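Local atomic coordinates of hypothetical protein, similar to alpha-acetolactate decarboxylase (Staphylococcus aureus subsp. aureus, PDB entry 1XV2), a protein that probably decarboxylates alpha-acetolactate to acetoin, as a zinc-dependent acetolactate decarboxylase of the bacterial acetoin pathway. Residues I117-H123 against F193-V199; H34-A40 against Y76-F82; Q10-G15 against G169-A173; A59-K63 against M128-Q132. One frame throughout, in Å; residues are numbered along the deposited sequence.

Contact 1: residues I117-H123 against F193-V199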
loop_
_atom_site.group_PDB
_atom_site.type_symbol
_atom_site.label_atom_id
_atom_site.label_comp_id
_atom_site.label_asym_id
_atom_site.label_seq_id
_atom_site.Cartn_x
_atom_site.Cartn_y
_atom_site.Cartn_z
ATOM N N ILE A 117 -22.134 -4.166 -9.377
ATOM C CA ILE A 117 -23.405 -4.845 -9.166
ATOM C C ILE A 117 -24.482 -3.968 -9.785
ATOM O O ILE A 117 -24.776 -2.893 -9.269
ATOM C CB ILE A 117 -23.684 -5.015 -7.659
ATOM C CG1 ILE A 117 -22.522 -5.768 -7.004
ATOM C CG2 ILE A 117 -25.004 -5.749 -7.450
ATOM C CD1 ILE A 117 -22.534 -5.740 -5.491
ATOM N N TYR A 118 -25.058 -4.421 -10.896
ATOM C CA TYR A 118 -26.081 -3.644 -11.590
ATOM C C TYR A 118 -27.407 -4.375 -11.756
ATOM O O TYR A 118 -27.436 -5.553 -12.105
ATOM C CB TYR A 118 -25.584 -3.223 -12.976
ATOM C CG TYR A 118 -26.644 -2.482 -13.752
ATOM C CD1 TYR A 118 -26.954 -1.156 -13.448
ATOM C CD2 TYR A 118 -27.413 -3.138 -14.716
ATOM C CE1 TYR A 118 -28.011 -0.501 -14.074
ATOM C CE2 TYR A 118 -28.475 -2.494 -15.347
ATOM C CZ TYR A 118 -28.770 -1.178 -15.019
ATOM O OH TYR A 118 -29.845 -0.549 -15.611
ATOM N N GLY A 119 -28.500 -3.656 -11.529
ATOM C CA GLY A 119 -29.823 -4.241 -11.660
ATOM C C GLY A 119 -30.819 -3.560 -10.742
ATOM O O GLY A 119 -30.717 -2.357 -10.491
ATOM N N THR A 120 -31.783 -4.325 -10.238
ATOM C CA THR A 120 -32.790 -3.782 -9.338
ATOM C C THR A 120 -32.480 -4.145 -7.885
ATOM O O THR A 120 -32.026 -5.249 -7.588
ATOM C CB THR A 120 -34.194 -4.305 -9.696
ATOM O OG1 THR A 120 -34.183 -5.738 -9.694
ATOM C CG2 THR A 120 -34.615 -3.805 -11.072
ATOM N N PHE A 121 -32.722 -3.204 -6.982
ATOM C CA PHE A 121 -32.464 -3.425 -5.566
ATOM C C PHE A 121 -33.737 -3.247 -4.770
ATOM O O PHE A 121 -34.389 -2.205 -4.860
ATOM C CB PHE A 121 -31.412 -2.439 -5.067
ATOM C CG PHE A 121 -30.068 -2.633 -5.696
ATOM C CD1 PHE A 121 -29.140 -3.506 -5.133
ATOM C CD2 PHE A 121 -29.740 -1.972 -6.876
ATOM C CE1 PHE A 121 -27.900 -3.718 -5.738
ATOM C CE2 PHE A 121 -28.502 -2.179 -7.488
ATOM C CZ PHE A 121 -27.582 -3.054 -6.917
ATOM N N LYS A 122 -34.093 -4.268 -3.997
ATOM C CA LYS A 122 -35.295 -4.214 -3.176
ATOM C C LYS A 122 -35.126 -3.122 -2.136
ATOM O O LYS A 122 -36.069 -2.407 -1.811
ATOM C CB LYS A 122 -35.524 -5.551 -2.469
ATOM C CG LYS A 122 -35.546 -6.742 -3.399
ATOM C CD LYS A 122 -35.969 -8.009 -2.671
ATOM C CE LYS A 122 -37.416 -7.915 -2.212
ATOM N NZ LYS A 122 -37.903 -9.201 -1.631
ATOM N N HIS A 123 -33.908 -3.000 -1.620
ATOM C CA HIS A 123 -33.604 -2.001 -0.607
ATOM C C HIS A 123 -32.217 -1.400 -0.837
ATOM O O HIS A 123 -31.282 -2.104 -1.202
ATOM C CB HIS A 123 -33.677 -2.647 0.780
ATOM C CG HIS A 123 -33.316 -1.725 1.904
ATOM N ND1 HIS A 123 -33.977 -0.538 2.137
ATOM C CD2 HIS A 123 -32.374 -1.827 2.871
ATOM C CE1 HIS A 123 -33.457 0.051 3.200
ATOM N NE2 HIS A 123 -32.484 -0.711 3.665
ATOM N N PHE A 193 -27.929 -2.848 1.712
ATOM C CA PHE A 193 -28.746 -3.036 0.522
ATOM C C PHE A 193 -29.259 -4.466 0.397
ATOM O O PHE A 193 -28.761 -5.387 1.048
ATOM C CB PHE A 193 -27.950 -2.663 -0.737
ATOM C CG PHE A 193 -26.848 -3.627 -1.069
ATOM C CD1 PHE A 193 -27.051 -4.645 -1.998
ATOM C CD2 PHE A 193 -25.612 -3.533 -0.440
ATOM C CE1 PHE A 193 -26.036 -5.552 -2.294
ATOM C CE2 PHE A 193 -24.590 -4.437 -0.731
ATOM C CZ PHE A 193 -24.803 -5.449 -1.659
ATOM N N GLU A 194 -30.273 -4.631 -0.443
ATOM C CA GLU A 194 -30.856 -5.937 -0.703
ATOM C C GLU A 194 -31.114 -6.017 -2.202
ATOM O O GLU A 194 -31.851 -5.200 -2.757
ATOM C CB GLU A 194 -32.165 -6.103 0.072
ATOM C CG GLU A 194 -32.923 -7.380 -0.263
ATOM C CD GLU A 194 -34.096 -7.627 0.672
ATOM O OE1 GLU A 194 -34.949 -6.722 0.809
ATOM O OE2 GLU A 194 -34.166 -8.727 1.267
ATOM N N VAL A 195 -30.496 -6.991 -2.862
ATOM C CA VAL A 195 -30.670 -7.145 -4.299
ATOM C C VAL A 195 -31.964 -7.862 -4.666
ATOM O O VAL A 195 -32.398 -8.779 -3.970
ATOM C CB VAL A 195 -29.497 -7.928 -4.926
ATOM C CG1 VAL A 195 -28.195 -7.168 -4.719
ATOM C CG2 VAL A 195 -29.413 -9.324 -4.308
ATOM N N ASP A 196 -32.592 -7.417 -5.750
ATOM C CA ASP A 196 -33.807 -8.057 -6.233
ATOM C C ASP A 196 -33.320 -8.958 -7.355
ATOM O O ASP A 196 -33.388 -10.182 -7.268
ATOM C CB ASP A 196 -34.793 -7.032 -6.799
ATOM C CG ASP A 196 -36.099 -7.671 -7.250
ATOM O OD1 ASP A 196 -36.055 -8.754 -7.871
ATOM O OD2 ASP A 196 -37.171 -7.091 -6.992
ATOM N N ASP A 197 -32.810 -8.329 -8.408
ATOM C CA ASP A 197 -32.279 -9.046 -9.557
ATOM C C ASP A 197 -31.121 -8.214 -10.096
ATOM O O ASP A 197 -31.323 -7.095 -10.573
ATOM C CB ASP A 197 -33.353 -9.208 -10.633
ATOM C CG ASP A 197 -32.968 -10.227 -11.685
ATOM O OD1 ASP A 197 -31.847 -10.141 -12.231
ATOM O OD2 ASP A 197 -33.793 -11.118 -11.972
ATOM N N VAL A 198 -29.912 -8.756 -10.007
ATOM C CA VAL A 198 -28.727 -8.043 -10.470
ATOM C C VAL A 198 -27.693 -8.953 -11.110
ATOM O O VAL A 198 -27.818 -10.177 -11.090
ATOM C CB VAL A 198 -28.018 -7.321 -9.307
ATOM C CG1 VAL A 198 -28.950 -6.307 -8.665
ATOM C CG2 VAL A 198 -27.548 -8.345 -8.284
ATOM N N VAL A 199 -26.670 -8.327 -11.683
ATOM C CA VAL A 199 -25.561 -9.039 -12.302
ATOM C C VAL A 199 -24.317 -8.536 -11.575
ATOM O O VAL A 199 -24.166 -7.333 -11.361
ATOM C CB VAL A 199 -25.429 -8.707 -13.807
ATOM C CG1 VAL A 199 -24.165 -9.347 -14.375
ATOM C CG2 VAL A 199 -26.655 -9.201 -14.556
HETATM O O HOH W 1 -35.435 -10.606 -0.746
#

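Contact 2: residues H34-A40 against Y76-F82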
loop_
_atom_site.group_PDB
_atom_site.type_symbol
_atom_site.label_atom_id
_atom_site.label_comp_id
_atom_site.label_asym_id
_atom_site.label_seq_id
_atom_site.Cartn_x
_atom_site.Cartn_y
_atom_site.Cartn_z
ATOM N N HIS A 34 -6.770 7.477 -15.087
ATOM C CA HIS A 34 -6.401 6.155 -14.595
ATOM C C HIS A 34 -7.546 5.143 -14.543
ATOM O O HIS A 34 -7.321 3.977 -14.227
ATOM C CB HIS A 34 -5.777 6.255 -13.199
ATOM C CG HIS A 34 -4.488 7.018 -13.160
ATOM N ND1 HIS A 34 -4.439 8.394 -13.082
ATOM C CD2 HIS A 34 -3.202 6.596 -13.184
ATOM C CE1 HIS A 34 -3.177 8.785 -13.056
ATOM N NE2 HIS A 34 -2.407 7.714 -13.116
ATOM N N GLY A 35 -8.767 5.570 -14.845
ATOM C CA GLY A 35 -9.871 4.627 -14.800
ATOM C C GLY A 35 -11.221 5.138 -15.255
ATOM O O GLY A 35 -11.359 6.287 -15.677
ATOM N N ASN A 36 -12.222 4.265 -15.160
ATOM C CA ASN A 36 -13.589 4.585 -15.552
ATOM C C ASN A 36 -14.604 4.090 -14.522
ATOM O O ASN A 36 -15.808 4.309 -14.667
ATOM C CB ASN A 36 -13.906 3.963 -16.910
ATOM C CG ASN A 36 -13.526 2.499 -16.979
ATOM O OD1 ASN A 36 -13.828 1.722 -16.074
ATOM N ND2 ASN A 36 -12.863 2.112 -18.062
ATOM N N LEU A 37 -14.113 3.418 -13.486
ATOM C CA LEU A 37 -14.976 2.902 -12.432
ATOM C C LEU A 37 -14.297 3.059 -11.081
ATOM O O LEU A 37 -13.156 2.634 -10.899
ATOM C CB LEU A 37 -15.300 1.426 -12.682
ATOM C CG LEU A 37 -16.136 0.712 -11.616
ATOM C CD1 LEU A 37 -16.915 -0.425 -12.255
ATOM C CD2 LEU A 37 -15.234 0.199 -10.504
ATOM N N GLY A 38 -15.002 3.671 -10.133
ATOM C CA GLY A 38 -14.424 3.866 -8.819
ATOM C C GLY A 38 -15.253 4.719 -7.879
ATOM O O GLY A 38 -16.420 5.020 -8.136
ATOM N N ILE A 39 -14.624 5.119 -6.784
ATOM C CA ILE A 39 -15.278 5.917 -5.762
ATOM C C ILE A 39 -14.323 6.983 -5.246
ATOM O O ILE A 39 -13.107 6.859 -5.381
ATOM C CB ILE A 39 -15.684 5.032 -4.577
ATOM C CG1 ILE A 39 -14.428 4.409 -3.958
ATOM C CG2 ILE A 39 -16.626 3.937 -5.046
ATOM C CD1 ILE A 39 -14.704 3.422 -2.854
ATOM N N ALA A 40 -14.882 8.021 -4.636
ATOM C CA ALA A 40 -14.081 9.104 -4.082
ATOM C C ALA A 40 -14.975 10.102 -3.363
ATOM O O ALA A 40 -16.129 9.813 -3.042
ATOM C CB ALA A 40 -13.299 9.808 -5.201
ATOM N N TYR A 76 -9.102 11.956 -1.656
ATOM C CA TYR A 76 -8.975 10.501 -1.648
ATOM C C TYR A 76 -9.850 9.870 -2.725
ATOM O O TYR A 76 -11.047 10.132 -2.795
ATOM C CB TYR A 76 -9.371 9.937 -0.279
ATOM C CG TYR A 76 -9.308 8.423 -0.204
ATOM C CD1 TYR A 76 -8.197 7.729 -0.678
ATOM C CD2 TYR A 76 -10.354 7.689 0.351
ATOM C CE1 TYR A 76 -8.125 6.342 -0.604
ATOM C CE2 TYR A 76 -10.293 6.297 0.435
ATOM C CZ TYR A 76 -9.176 5.632 -0.046
ATOM O OH TYR A 76 -9.104 4.257 0.026
ATOM N N ALA A 77 -9.250 9.028 -3.557
ATOM C CA ALA A 77 -9.982 8.380 -4.638
ATOM C C ALA A 77 -9.384 7.033 -5.031
ATOM O O ALA A 77 -8.178 6.829 -4.934
ATOM C CB ALA A 77 -10.009 9.294 -5.857
ATOM N N SER A 78 -10.247 6.122 -5.474
ATOM C CA SER A 78 -9.835 4.799 -5.927
ATOM C C SER A 78 -10.500 4.601 -7.281
ATOM O O SER A 78 -11.708 4.808 -7.413
ATOM C CB SER A 78 -10.315 3.720 -4.954
ATOM O OG SER A 78 -9.770 3.924 -3.662
ATOM N N ILE A 79 -9.725 4.205 -8.289
ATOM C CA ILE A 79 -10.290 4.023 -9.622
ATOM C C ILE A 79 -9.583 2.933 -10.425
ATOM O O ILE A 79 -8.454 2.555 -10.125
ATOM C CB ILE A 79 -10.236 5.348 -10.414
ATOM C CG1 ILE A 79 -11.282 5.341 -11.526
ATOM C CG2 ILE A 79 -8.842 5.543 -11.008
ATOM C CD1 ILE A 79 -11.455 6.690 -12.212
ATOM N N THR A 80 -10.257 2.430 -11.453
ATOM C CA THR A 80 -9.677 1.386 -12.282
ATOM C C THR A 80 -10.317 1.318 -13.660
ATOM O O THR A 80 -11.431 1.805 -13.865
ATOM C CB THR A 80 -9.847 0.001 -11.624
ATOM O OG1 THR A 80 -9.132 -0.984 -12.381
ATOM C CG2 THR A 80 -11.323 -0.387 -11.580
ATOM N N ASN A 81 -9.585 0.740 -14.607
ATOM C CA ASN A 81 -10.090 0.530 -15.958
ATOM C C ASN A 81 -10.743 -0.832 -15.799
ATOM O O ASN A 81 -10.093 -1.864 -15.962
ATOM C CB ASN A 81 -8.947 0.442 -16.970
ATOM C CG ASN A 81 -8.259 1.768 -17.186
ATOM O OD1 ASN A 81 -8.903 2.768 -17.512
ATOM N ND2 ASN A 81 -6.940 1.787 -17.011
ATOM N N PHE A 82 -12.025 -0.824 -15.452
ATOM C CA PHE A 82 -12.761 -2.055 -15.206
ATOM C C PHE A 82 -12.814 -3.048 -16.355
ATOM O O PHE A 82 -13.378 -2.775 -17.410
ATOM C CB PHE A 82 -14.186 -1.739 -14.751
ATOM C CG PHE A 82 -14.873 -2.898 -14.090
ATOM C CD1 PHE A 82 -14.350 -3.454 -12.926
ATOM C CD2 PHE A 82 -16.030 -3.449 -14.635
ATOM C CE1 PHE A 82 -14.966 -4.544 -12.313
ATOM C CE2 PHE A 82 -16.654 -4.539 -14.029
ATOM C CZ PHE A 82 -16.120 -5.087 -12.866
#

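Contact 3: residues Q10-G15 against G169-A173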
loop_
_atom_site.group_PDB
_atom_site.type_symbol
_atom_site.label_atom_id
_atom_site.label_comp_id
_atom_site.label_asym_id
_atom_site.label_seq_id
_atom_site.Cartn_x
_atom_site.Cartn_y
_atom_site.Cartn_z
ATOM N N GLN A 10 -4.975 4.308 -6.647
ATOM C CA GLN A 10 -5.491 5.018 -5.493
ATOM C C GLN A 10 -4.713 6.306 -5.251
ATOM O O GLN A 10 -3.480 6.318 -5.256
ATOM C CB GLN A 10 -5.451 4.126 -4.245
ATOM C CG GLN A 10 -6.097 4.758 -3.017
ATOM C CD GLN A 10 -6.396 3.756 -1.906
ATOM O OE1 GLN A 10 -7.418 3.070 -1.929
ATOM N NE2 GLN A 10 -5.500 3.670 -0.931
ATOM N N HIS A 11 -5.447 7.396 -5.071
ATOM C CA HIS A 11 -4.835 8.687 -4.798
ATOM C C HIS A 11 -5.122 8.984 -3.336
ATOM O O HIS A 11 -6.281 9.114 -2.939
ATOM C CB HIS A 11 -5.440 9.787 -5.673
ATOM C CG HIS A 11 -4.948 11.158 -5.327
ATOM N ND1 HIS A 11 -3.692 11.610 -5.674
ATOM C CD2 HIS A 11 -5.519 12.151 -4.603
ATOM C CE1 HIS A 11 -3.510 12.820 -5.176
ATOM N NE2 HIS A 11 -4.603 13.170 -4.521
ATOM N N GLY A 12 -4.066 9.090 -2.537
ATOM C CA GLY A 12 -4.251 9.343 -1.121
ATOM C C GLY A 12 -4.695 8.048 -0.476
ATOM O O GLY A 12 -4.791 7.020 -1.155
ATOM N N THR A 13 -4.972 8.082 0.823
ATOM C CA THR A 13 -5.394 6.880 1.536
ATOM C C THR A 13 -6.572 7.152 2.468
ATOM O O THR A 13 -6.861 8.299 2.804
ATOM C CB THR A 13 -4.234 6.297 2.368
ATOM O OG1 THR A 13 -3.832 7.252 3.355
ATOM C CG2 THR A 13 -3.042 5.985 1.480
ATOM N N LEU A 14 -7.250 6.091 2.886
ATOM C CA LEU A 14 -8.392 6.234 3.779
ATOM C C LEU A 14 -7.958 6.663 5.176
ATOM O O LEU A 14 -8.599 7.501 5.802
ATOM C CB LEU A 14 -9.166 4.918 3.862
ATOM C CG LEU A 14 -10.380 4.919 4.794
ATOM C CD1 LEU A 14 -11.350 6.008 4.371
ATOM C CD2 LEU A 14 -11.045 3.555 4.760
ATOM N N GLY A 15 -6.860 6.091 5.654
ATOM C CA GLY A 15 -6.366 6.428 6.976
ATOM C C GLY A 15 -5.968 7.886 7.138
ATOM O O GLY A 15 -6.223 8.484 8.180
ATOM N N GLY A 169 -6.580 0.381 6.233
ATOM C CA GLY A 169 -6.006 1.656 6.629
ATOM C C GLY A 169 -5.620 2.405 5.367
ATOM O O GLY A 169 -6.016 3.554 5.168
ATOM N N VAL A 170 -4.837 1.749 4.515
ATOM C CA VAL A 170 -4.428 2.330 3.239
ATOM C C VAL A 170 -5.724 2.389 2.443
ATOM O O VAL A 170 -6.026 3.372 1.765
ATOM C CB VAL A 170 -3.405 1.424 2.513
ATOM C CG1 VAL A 170 -3.067 1.997 1.138
ATOM C CG2 VAL A 170 -2.149 1.304 3.352
ATOM N N GLY A 171 -6.486 1.310 2.557
ATOM C CA GLY A 171 -7.780 1.213 1.911
ATOM C C GLY A 171 -8.759 0.984 3.047
ATOM O O GLY A 171 -8.463 1.343 4.185
ATOM N N SER A 172 -9.913 0.389 2.766
ATOM C CA SER A 172 -10.891 0.138 3.820
ATOM C C SER A 172 -10.983 -1.348 4.132
ATOM O O SER A 172 -10.760 -2.189 3.269
ATOM C CB SER A 172 -12.262 0.677 3.413
ATOM O OG SER A 172 -12.655 0.159 2.159
ATOM N N ALA A 173 -11.315 -1.660 5.377
ATOM C CA ALA A 173 -11.432 -3.039 5.831
ATOM C C ALA A 173 -12.517 -3.808 5.085
ATOM O O ALA A 173 -13.671 -3.822 5.503
ATOM C CB ALA A 173 -11.719 -3.057 7.332
#

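Contact 4: residues A59-K63 against M128-Q132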
loop_
_atom_site.group_PDB
_atom_site.type_symbol
_atom_site.label_atom_id
_atom_site.label_comp_id
_atom_site.label_asym_id
_atom_site.label_seq_id
_atom_site.Cartn_x
_atom_site.Cartn_y
_atom_site.Cartn_z
ATOM N N ALA A 59 -22.930 13.050 -5.318
ATOM C CA ALA A 59 -24.140 13.099 -4.508
ATOM C C ALA A 59 -23.744 13.754 -3.191
ATOM O O ALA A 59 -22.872 13.246 -2.485
ATOM C CB ALA A 59 -24.669 11.689 -4.265
ATOM N N ASN A 60 -24.362 14.884 -2.860
ATOM C CA ASN A 60 -24.008 15.561 -1.622
ATOM C C ASN A 60 -25.053 15.463 -0.527
ATOM O O ASN A 60 -26.118 14.868 -0.705
ATOM C CB ASN A 60 -23.673 17.041 -1.874
ATOM C CG ASN A 60 -24.870 17.850 -2.350
ATOM O OD1 ASN A 60 -25.995 17.644 -1.901
ATOM N ND2 ASN A 60 -24.622 18.793 -3.252
ATOM N N GLU A 61 -24.714 16.066 0.607
ATOM C CA GLU A 61 -25.538 16.095 1.808
ATOM C C GLU A 61 -26.888 16.780 1.628
ATOM O O GLU A 61 -27.745 16.699 2.506
ATOM C CB GLU A 61 -24.765 16.813 2.912
ATOM C CG GLU A 61 -24.401 18.244 2.527
ATOM C CD GLU A 61 -23.339 18.851 3.416
ATOM O OE1 GLU A 61 -23.561 18.932 4.637
ATOM O OE2 GLU A 61 -22.280 19.250 2.888
ATOM N N HIS A 62 -27.069 17.458 0.499
ATOM C CA HIS A 62 -28.315 18.171 0.232
ATOM C C HIS A 62 -29.195 17.453 -0.783
ATOM O O HIS A 62 -30.039 18.074 -1.428
ATOM C CB HIS A 62 -28.004 19.584 -0.268
ATOM C CG HIS A 62 -27.107 20.358 0.645
ATOM N ND1 HIS A 62 -27.424 20.611 1.962
ATOM C CD2 HIS A 62 -25.888 20.912 0.439
ATOM C CE1 HIS A 62 -26.440 21.284 2.529
ATOM N NE2 HIS A 62 -25.495 21.479 1.627
ATOM N N LYS A 63 -28.986 16.147 -0.925
ATOM C CA LYS A 63 -29.760 15.331 -1.852
ATOM C C LYS A 63 -29.562 15.715 -3.316
ATOM O O LYS A 63 -30.316 15.281 -4.184
ATOM C CB LYS A 63 -31.247 15.404 -1.501
ATOM C CG LYS A 63 -31.554 14.976 -0.083
ATOM C CD LYS A 63 -33.045 15.010 0.188
ATOM C CE LYS A 63 -33.356 14.531 1.595
ATOM N NZ LYS A 63 -34.823 14.436 1.818
HETATM N N MSE A 128 -24.479 10.390 2.653
HETATM C CA MSE A 128 -23.824 11.397 1.831
HETATM C C MSE A 128 -22.960 12.180 2.806
HETATM O O MSE A 128 -23.461 13.013 3.567
HETATM C CB MSE A 128 -24.854 12.314 1.166
HETATM C CG MSE A 128 -25.840 11.598 0.248
HETATM SE SE MSE A 128 -27.419 10.961 1.175
HETATM C CE MSE A 128 -28.506 12.562 1.067
HETATM N N MSE A 129 -21.664 11.891 2.806
HETATM C CA MSE A 129 -20.749 12.551 3.725
HETATM C C MSE A 129 -20.885 14.067 3.662
HETATM O O MSE A 129 -20.709 14.670 2.605
HETATM C CB MSE A 129 -19.304 12.148 3.414
HETATM C CG MSE A 129 -18.312 12.480 4.526
HETATM SE SE MSE A 129 -18.600 11.425 6.118
HETATM C CE MSE A 129 -17.507 9.896 5.659
ATOM N N PRO A 130 -21.223 14.700 4.797
ATOM C CA PRO A 130 -21.372 16.158 4.832
ATOM C C PRO A 130 -20.004 16.833 4.727
ATOM O O PRO A 130 -19.035 16.407 5.360
ATOM C CB PRO A 130 -22.054 16.401 6.174
ATOM C CG PRO A 130 -21.506 15.305 7.025
ATOM C CD PRO A 130 -21.560 14.106 6.103
ATOM N N ALA A 131 -19.929 17.880 3.915
ATOM C CA ALA A 131 -18.680 18.595 3.709
ATOM C C ALA A 131 -18.200 19.358 4.940
ATOM O O ALA A 131 -18.994 19.786 5.781
ATOM C CB ALA A 131 -18.824 19.553 2.530
ATOM N N GLN A 132 -16.883 19.507 5.039
ATOM C CA GLN A 132 -16.250 20.240 6.131
ATOM C C GLN A 132 -15.578 21.465 5.521
ATOM O O GLN A 132 -15.236 21.463 4.343
ATOM C CB GLN A 132 -15.168 19.393 6.809
ATOM C CG GLN A 132 -15.586 18.687 8.088
ATOM C CD GLN A 132 -14.396 18.083 8.814
ATOM O OE1 GLN A 132 -13.411 18.773 9.091
ATOM N NE2 GLN A 132 -14.481 16.795 9.131
HETATM O O HOH W 2 -21.913 16.499 1.001
HETATM O O HOH W 3 -21.710 20.081 6.267
#

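Contact 1: residues I117-H123 against F193-V199
Val198 lays its CG1 methyl over one face of the Phe121 ring, 4.2 Å from the ring centroid and offset toward the rim, a CH-pi contact in which the two side chains cross at about a right angle. With CG1 anti to its own carbonyl carbon (chi1 -60°), Val198 turns the other branch, CG2, to Ile117 CG2 at 3.7 Å. Val195 reaches the same ring, its CG1 lying 3.6 Å from Phe121 CE1, while the Phe193 ring slants against Phe121, CD1 to CD1 at 3.9 Å. These apolar groups pack together along an antiparallel strand pair broken by two classic beta bulges. In one, Asp196 N and Asp197 N reach Thr120 O from the same face of its plane; in the other, Lys122 and His123 both face Glu194. Asp197 O accepts from Thr120 N and also from Thr120 OG1, 3.3 Å away. Lys122 runs past the Glu194 carboxylate, Lys122 NZ still 4.6 Å from Glu194 OE1; a water accepts from NZ and donates weakly to Glu194 OE2, and NZ also bonds Gln92. Helix 95-105 covers Phe193 and Val195 through Val98, strand 154-163 lines Phe121 through Ile158, and strand 86-94 meets Val198 through Leu90.

Contact 2: residues H34-A40 against Y76-F82
Strands 37-40 and 77-80 run antiparallel at 178°, their axes 4.7 Å apart, and pair through Leu37 with Thr80 and Ile39 with Ser78. They are central neighbours in the seven-stranded mixed sheet, and their pairing ends in a classic beta bulge, where Asn36 N and Leu37 N both bond Thr80 O. Asn36 N comes in above that carbonyl's plane, whereas Leu37 N lies nearly along the C=O axis. From the bulge itself, Leu37 puts CD1 over one face of the Phe82 ring, 4.0 Å from its centroid, and lies alongside Thr80 with both side chains pointing the same way. Leu37 and Thr80 face strand 154-163 of the curled sheet through Val159 and Phe161. The Thr80 hydroxyl bonds Val7 O of the adjoining strand. On the face that carries Ala40 and Ala77, Ile79 has CG1 anti to the backbone N (chi1 -157°), which carries CD1 to 3.4 Å from Gly35 C. Ile79 CG2 meanwhile meets His34 CB at 3.8 Å. Further along, Ala40 CB and Ala77 CB press together at 3.4 Å, tighter than usual for two methyls. Asn36 OD1 accepts from Phe82 N at 3.2 Å, tying the loop after Thr80 to the bulge.

Contact 3: residues Q10-G15 against G169-A173
Gln10 holds CG anti to its backbone N (chi1 -175°) and stays extended at chi2 (164°), which sends its amide across to the carbonyl of Val170. Gln10 NE2 donates to Val170 O over 2.8 Å in a bent bond, standing well above the plane of that carbonyl, with the oxygen tilted out of the Gln10 amide plane. Leu14 N bonds the same oxygen from the opposite face at 3.2 Å, and its N-H points almost straight at it (169°). Val170 O is therefore gripped between a side-chain amide and a backbone N-H of the first turn of helix 14-18. Gly15 N donates to Gly169 O at 2.7 Å, so two successive carbonyls of the 169-173 loop take up two successive N-H groups at the start of that helix. Thr13 sits at the N-cap position; its hydroxyl bonds Thr16, while its CB lies 3.5 Å from Val170 O and its CG2 approaches Val170 CG1 obliquely. Leu14 presses CD2 on Ser172 CB at 3.4 Å, a tight carbon pair, and the same methyl touches Gly171 O. Gln10 has further partners that fix its amide: OE1 accepts from Ser78, and NE2 also bonds Gln210. Strand 207-211 flanks the site, with Phe208 and Gln210 against Val170, and on the dimer side Leu166 and Phe167 of the second subunit pack on Thr13 and Val170. The contact thus joins the end of strand 7-11 and the start of helix 14-18 to the loop leading into the zinc-binding strand 174-181.

Contact 4: residues A59-K63 against M128-Q132
A type I beta turn from Asn60 to Lys63, linking strands 55-59 and 65-67, packs here against the extended loop that leaves strand 120-127. An Asx turn reinforces it: Asn60 OD1 accepts from His62 N at 2.6 Å. Glu61 CG sits between the backbone N and the carbonyl carbon (chi1 60°), where it lies over the face of the His62 ring, and the chain beyond extends to set the carboxylate beside Pro130 and Ala131. Ala131 N donates to Glu61 OE2 at 2.9 Å in a fairly straight bond that meets the oxygen from above the carboxylate plane. Glu61 OE1 lies 3.3 Å from Pro130 CB, the two side chains crossing at about a right angle. Met128, a selenomethionine, bends at chi2 and chi3 round the Asn60 carbonyl: its CB and CG each come to 3.4 Å from Asn60 O, and its CE methyl passes on to Lys63 CG at 4.1 Å. Two waters fill in the polar side. One accepts a hydrogen bond from Glu61 N and donates to Met129 O, and the other donates to both Glu61 OE1 and Ala131 O. A carboxylate met by a backbone N-H on one oxygen and by a water donor on the other is probably ionised, and fixes one loop to the other largely through main-chain groups.

In the fold
Contacts 2 and 3 meet directly: they lie about 13 Å apart between centres, strands 77-80 and 7-11 are neighbours in the mixed seven-stranded sheet, and Ala77 O lies 2.8 Å from His11 N. Contact 1 belongs to the curled antiparallel sheet, about 27 Å from contact 3 between centres and across the chain's centre from it. Contact 4 bridges the two systems. Along the chain contact 2 closes before contact 1 opens; the segments of contact 4 fall between those of contact 3 and alternate with those of contacts 1 and 2. Zinc, bound by His176, His178 and His189, lies about 5 Å from the Ile39 side chain of contact 2, where the sheets come together.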